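Local coordinates for protein beta-galactosidase (Bacteroides thetaiotaomicron, PDB 5MUJ) that probably acts as an arabinofuranosidase in the breakdown of the plant pectin rhamnogalacturonan II, and binds an oligosaccharide from side chain B of that pectin, at residues A[131-136]-A[335-340]; A[39-44]-A[277-282]. All coordinates share one frame; numbering follows the deposited sequence.

Interaction 1 of 2, residues A[131-136]-A[335-340]; sequences MEWGGS and SYVIKH
W133 lays one face of its indole against the aliphatic stem of K339, joining a loop to strand 331-340 of one blade in this five-bladed beta-propeller. K339 CB stands over the six-membered ring, 4.0 Å from its centroid and 21° off the normal, a CH-pi contact. Further along, K339 CD reaches W133 NE1 at 3.6 Å. The indole is swung to the strand because its CG lies anti to the backbone N (chi1 176°), which also brings CZ3 to V337 CG1, at the ring edge, at 3.7 Å. Both polar ends are bound by E40. Replacing W133 by an alanine would take the flat cover off K339 and would probably leave the E40 carboxylate with one donor fewer.

The loop itself is positioned by a type II turn from E132 to G135, closed by G135 N to E132 O at 2.9 Å. Its apex brings G134 CA to K339 O at 3.3 Å, a nearly straight CA-H...O contact (159° at the hydrogen). Beside it, one water donates to G135 O and, at 2.7 Å, to K339 O, and the same water meets H340 ND1 in the imidazole plane at 3.2 Å.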
loop_
_atom_site.group_PDB
_atom_site.type_symbol
_atom_site.label_atom_id
_atom_site.label_comp_id
_atom_site.label_asym_id
_atom_site.label_seq_id
_atom_site.Cartn_x
_atom_site.Cartn_y
_atom_site.Cartn_z
HETATM N N MSE A 131 -3.106 14.586 0.933
HETATM C CA MSE A 131 -2.064 14.103 1.850
HETATM C C MSE A 131 -2.145 14.695 3.227
HETATM O O MSE A 131 -1.432 14.260 4.130
HETATM C CB MSE A 131 -0.693 14.483 1.309
HETATM C CG MSE A 131 -0.399 13.689 0.063
HETATM SE SE MSE A 131 1.280 14.381 -0.660
HETATM C CE MSE A 131 2.515 13.493 0.587
ATOM N N GLU A 132 -2.978 15.711 3.400
ATOM C CA GLU A 132 -3.095 16.368 4.714
ATOM C C GLU A 132 -3.520 15.388 5.833
ATOM O O GLU A 132 -4.635 14.832 5.800
ATOM C CB GLU A 132 -4.035 17.561 4.651
ATOM C CG GLU A 132 -4.200 18.215 6.030
ATOM C CD GLU A 132 -4.695 19.643 5.999
ATOM O OE1 GLU A 132 -5.621 19.941 5.204
ATOM O OE2 GLU A 132 -4.167 20.459 6.799
ATOM N N TRP A 133 -2.630 15.182 6.802
ATOM C CA TRP A 133 -2.947 14.444 8.030
ATOM C C TRP A 133 -4.196 15.033 8.707
ATOM O O TRP A 133 -4.259 16.213 9.037
ATOM C CB TRP A 133 -1.780 14.471 9.016
ATOM C CG TRP A 133 -2.085 13.803 10.347
ATOM C CD1 TRP A 133 -2.313 14.431 11.530
ATOM C CD2 TRP A 133 -2.190 12.392 10.615
ATOM N NE1 TRP A 133 -2.532 13.520 12.512
ATOM C CE2 TRP A 133 -2.503 12.263 11.988
ATOM C CE3 TRP A 133 -2.085 11.238 9.834
ATOM C CZ2 TRP A 133 -2.665 11.041 12.597
ATOM C CZ3 TRP A 133 -2.243 10.016 10.430
ATOM C CH2 TRP A 133 -2.554 9.925 11.815
ATOM N N GLY A 134 -5.183 14.180 8.870
ATOM C CA GLY A 134 -6.471 14.591 9.422
ATOM C C GLY A 134 -7.298 15.534 8.550
ATOM O O GLY A 134 -8.171 16.249 9.037
ATOM N N GLY A 135 -7.051 15.525 7.248
ATOM C CA GLY A 135 -7.729 16.424 6.334
ATOM C C GLY A 135 -8.915 15.755 5.668
ATOM O O GLY A 135 -9.583 14.898 6.269
ATOM N N SER A 136 -9.162 16.119 4.415
ATOM C CA SER A 136 -10.382 15.713 3.737
ATOM C C SER A 136 -10.464 14.224 3.441
ATOM O O SER A 136 -11.551 13.669 3.397
ATOM C CB SER A 136 -10.560 16.496 2.454
ATOM O OG SER A 136 -9.658 16.037 1.479
ATOM N N SER A 335 -0.001 -0.504 5.478
ATOM C CA SER A 335 -0.737 0.591 6.147
ATOM C C SER A 335 -1.597 1.424 5.244
ATOM O O SER A 335 -1.272 1.734 4.099
ATOM C CB SER A 335 0.254 1.556 6.817
ATOM O OG SER A 335 1.074 0.880 7.751
ATOM N N TYR A 336 -2.743 1.804 5.800
ATOM C CA TYR A 336 -3.420 3.021 5.404
ATOM C C TYR A 336 -4.039 3.639 6.658
ATOM O O TYR A 336 -4.684 2.949 7.419
ATOM C CB TYR A 336 -4.467 2.765 4.315
ATOM C CG TYR A 336 -4.573 3.911 3.376
ATOM C CD1 TYR A 336 -5.340 5.036 3.690
ATOM C CD2 TYR A 336 -3.827 3.932 2.164
ATOM C CE1 TYR A 336 -5.391 6.124 2.852
ATOM C CE2 TYR A 336 -3.897 5.018 1.314
ATOM C CZ TYR A 336 -4.682 6.114 1.656
ATOM O OH TYR A 336 -4.793 7.218 0.839
ATOM N N VAL A 337 -3.798 4.927 6.876
ATOM C CA VAL A 337 -4.106 5.580 8.140
ATOM C C VAL A 337 -5.034 6.789 7.917
ATOM O O VAL A 337 -4.777 7.678 7.089
ATOM C CB VAL A 337 -2.814 5.992 8.888
ATOM C CG1 VAL A 337 -3.116 6.456 10.308
ATOM C CG2 VAL A 337 -1.835 4.837 8.960
ATOM N N ILE A 338 -6.135 6.827 8.657
ATOM C CA ILE A 338 -7.060 7.928 8.562
ATOM C C ILE A 338 -7.124 8.526 9.952
ATOM O O ILE A 338 -7.347 7.783 10.904
ATOM C CB ILE A 338 -8.481 7.444 8.186
ATOM C CG1 ILE A 338 -8.506 6.744 6.820
ATOM C CG2 ILE A 338 -9.456 8.602 8.194
ATOM C CD1 ILE A 338 -8.201 7.631 5.625
ATOM N N LYS A 339 -6.903 9.831 10.079
ATOM C CA LYS A 339 -7.350 10.545 11.277
ATOM C C LYS A 339 -8.636 11.329 10.986
ATOM O O LYS A 339 -8.661 12.245 10.182
ATOM C CB LYS A 339 -6.279 11.474 11.851
ATOM C CG LYS A 339 -6.735 12.076 13.177
ATOM C CD LYS A 339 -5.696 12.824 13.967
ATOM C CE LYS A 339 -6.310 13.275 15.293
ATOM N NZ LYS A 339 -5.341 14.033 16.098
ATOM N N HIS A 340 -9.698 11.005 11.725
ATOM C CA HIS A 340 -10.994 11.649 11.530
ATOM C C HIS A 340 -11.689 11.808 12.868
ATOM O O HIS A 340 -11.700 10.866 13.661
ATOM C CB HIS A 340 -11.844 10.820 10.580
ATOM C CG HIS A 340 -13.187 11.425 10.284
ATOM N ND1 HIS A 340 -13.346 12.509 9.448
ATOM C CD2 HIS A 340 -14.426 11.094 10.717
ATOM C CE1 HIS A 340 -14.631 12.815 9.373
ATOM N NE2 HIS A 340 -15.304 11.986 10.150
HETATM O O HOH W 1 -10.475 13.596 8.707
#

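Interaction 2 of 2, residues A[39-44]-A[277-282]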
loop_
_atom_site.group_PDB
_atom_site.type_symbol
_atom_site.label_atom_id
_atom_site.label_comp_id
_atom_site.label_asym_id
_atom_site.label_seq_id
_atom_site.Cartn_x
_atom_site.Cartn_y
_atom_site.Cartn_z
ATOM N N GLU A 39 3.183 9.668 19.183
ATOM C CA GLU A 39 2.039 9.860 20.069
ATOM C C GLU A 39 0.826 10.263 19.235
ATOM O O GLU A 39 -0.278 9.830 19.513
ATOM C CB GLU A 39 2.380 10.915 21.094
ATOM C CG GLU A 39 3.422 10.515 22.115
ATOM C CD GLU A 39 3.199 9.187 22.841
ATOM O OE1 GLU A 39 2.041 8.764 23.073
ATOM O OE2 GLU A 39 4.203 8.570 23.252
ATOM N N GLU A 40 1.037 11.067 18.199
ATOM C CA GLU A 40 -0.051 11.495 17.298
ATOM C C GLU A 40 -0.655 10.356 16.462
ATOM O O GLU A 40 -1.858 10.355 16.203
ATOM C CB GLU A 40 0.462 12.628 16.388
ATOM C CG GLU A 40 -0.534 13.230 15.392
ATOM C CD GLU A 40 -1.707 13.965 16.030
ATOM O OE1 GLU A 40 -1.625 14.341 17.220
ATOM O OE2 GLU A 40 -2.692 14.186 15.293
ATOM N N VAL A 41 0.179 9.407 16.001
ATOM C CA VAL A 41 -0.303 8.378 15.046
ATOM C C VAL A 41 -0.603 7.005 15.644
ATOM O O VAL A 41 -1.143 6.139 14.958
ATOM C CB VAL A 41 0.660 8.217 13.842
ATOM C CG1 VAL A 41 0.931 9.576 13.227
ATOM C CG2 VAL A 41 1.935 7.531 14.278
ATOM N N LYS A 42 -0.297 6.798 16.921
ATOM C CA LYS A 42 -0.399 5.454 17.476
ATOM C C LYS A 42 -1.849 4.987 17.582
ATOM O O LYS A 42 -2.755 5.802 17.802
ATOM C CB LYS A 42 0.320 5.317 18.820
ATOM C CG LYS A 42 -0.276 6.187 19.928
ATOM C CD LYS A 42 0.523 6.105 21.222
ATOM C CE LYS A 42 -0.274 6.648 22.410
ATOM N NZ LYS A 42 0.459 6.489 23.689
ATOM N N THR A 43 -2.009 3.676 17.478
ATOM C CA THR A 43 -3.268 2.973 17.544
ATOM C C THR A 43 -3.136 1.684 18.347
ATOM O O THR A 43 -2.938 0.608 17.793
ATOM C CB THR A 43 -3.771 2.662 16.146
ATOM O OG1 THR A 43 -2.762 1.899 15.433
ATOM C CG2 THR A 43 -4.130 3.935 15.447
ATOM N N PRO A 44 -3.212 1.784 19.688
ATOM C CA PRO A 44 -3.042 0.619 20.550
ATOM C C PRO A 44 -4.158 -0.440 20.528
ATOM O O PRO A 44 -3.912 -1.580 20.945
ATOM C CB PRO A 44 -2.983 1.250 21.958
ATOM C CG PRO A 44 -2.533 2.646 21.731
ATOM C CD PRO A 44 -3.228 3.032 20.472
ATOM N N GLN A 277 1.728 10.971 4.491
ATOM C CA GLN A 277 0.869 12.102 4.815
ATOM C C GLN A 277 1.705 13.275 5.297
ATOM O O GLN A 277 2.813 13.093 5.790
ATOM C CB GLN A 277 -0.149 11.679 5.870
ATOM C CG GLN A 277 -1.124 10.680 5.278
ATOM C CD GLN A 277 -2.281 10.383 6.171
ATOM O OE1 GLN A 277 -2.977 11.299 6.637
ATOM N NE2 GLN A 277 -2.514 9.090 6.408
ATOM N N LYS A 278 1.198 14.479 5.088
ATOM C CA LYS A 278 1.888 15.691 5.476
ATOM C C LYS A 278 1.239 16.182 6.770
ATOM O O LYS A 278 0.016 16.309 6.838
ATOM C CB LYS A 278 1.794 16.730 4.372
ATOM C CG LYS A 278 2.917 17.760 4.424
ATOM C CD LYS A 278 2.716 18.872 3.405
ATOM C CE LYS A 278 3.415 20.151 3.822
ATOM N NZ LYS A 278 3.558 21.076 2.670
HETATM N N MSE A 279 2.068 16.373 7.795
HETATM C CA MSE A 279 1.635 16.812 9.097
HETATM C C MSE A 279 2.452 18.018 9.449
HETATM O O MSE A 279 3.578 17.914 9.966
HETATM C CB MSE A 279 1.817 15.604 9.993
HETATM C CG MSE A 279 1.313 15.856 11.388
HETATM SE SE MSE A 279 2.085 14.431 12.483
HETATM C CE MSE A 279 1.038 12.879 11.882
ATOM N N GLY A 280 1.886 19.180 9.136
ATOM C CA GLY A 280 2.518 20.462 9.369
ATOM C C GLY A 280 3.558 20.679 8.300
ATOM O O GLY A 280 3.244 20.627 7.106
ATOM N N ASP A 281 4.798 20.900 8.732
ATOM C CA ASP A 281 5.940 21.016 7.816
ATOM C C ASP A 281 6.687 19.696 7.597
ATOM O O ASP A 281 7.690 19.679 6.877
ATOM C CB ASP A 281 6.903 22.141 8.262
ATOM C CG ASP A 281 7.494 21.931 9.670
ATOM O OD1 ASP A 281 7.199 20.918 10.346
ATOM O OD2 ASP A 281 8.260 22.815 10.117
ATOM N N VAL A 282 6.224 18.597 8.191
ATOM C CA VAL A 282 6.892 17.300 8.052
ATOM C C VAL A 282 6.041 16.244 7.312
ATOM O O VAL A 282 4.821 16.207 7.437
ATOM C CB VAL A 282 7.421 16.777 9.417
ATOM C CG1 VAL A 282 6.311 16.157 10.252
ATOM C CG2 VAL A 282 8.588 15.788 9.238
#
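E40 OE2 is gripped by two donors from beyond this contact, K339 NZ in a salt bridge and W133 NE1 in a hydrogen bond, while the methylene part of the same side chain meets M279. The contact joins the end of helix 31-41 to the end of strand 270-279, the first strand, at one edge of its four-stranded blade. E40 CG, anti to the backbone N (chi1 -179°), comes 3.9 Å from M279 CE. The chain then bends at chi2 (65°), carrying the carboxylate aside to its donors and leaving CG as the surface met by the selenomethionine.

M279 is extended until chi3, where a turn of -72° brings its methyl back to the helix end. CE touches V41 CG1 at 3.6 Å, and SE lies 4.1 Å from E40 CG. E40 and V41 both meet the M279 methyl, and their side chains run obliquely to that of M279.

Each segment also has bonds of its own. M279 begins a type II' turn ending at V282, closed by V282 N to M279 O at 3.3 Å and flanked by M279 N to V282 O at 2.8 Å; K42 NZ makes a 2.8 Å salt bridge to the syn lone pair of E39 OE1. Across the segments only carbon and selenium meet, which implies cohesion by dispersion and the hydrophobic effect, with E40 anchored ionically by other segments.

How the interactions relate
Interactions 1 and 2, centred about 9 Å apart, share one cluster built around the W133 indole. M279 CE packs on the ring face opposite K339, 3.5 Å from W133 CD2, so each interaction supplies one cover. E40 OE2 ties them again, 2.8 Å from K339 NZ and 2.9 Å from W133 NE1. A further link is V337 O with Q277 NE2, a probable hydrogen bond of 2.8 Å. Together these contacts connect the N-terminal helix, the loop 131-136 and strands of two blades. The glycan pocket draws on residues between 61 and 357; segment 39-44 precedes that range in sequence, whereas 131-136, 277-282 and 335-340 fall within it.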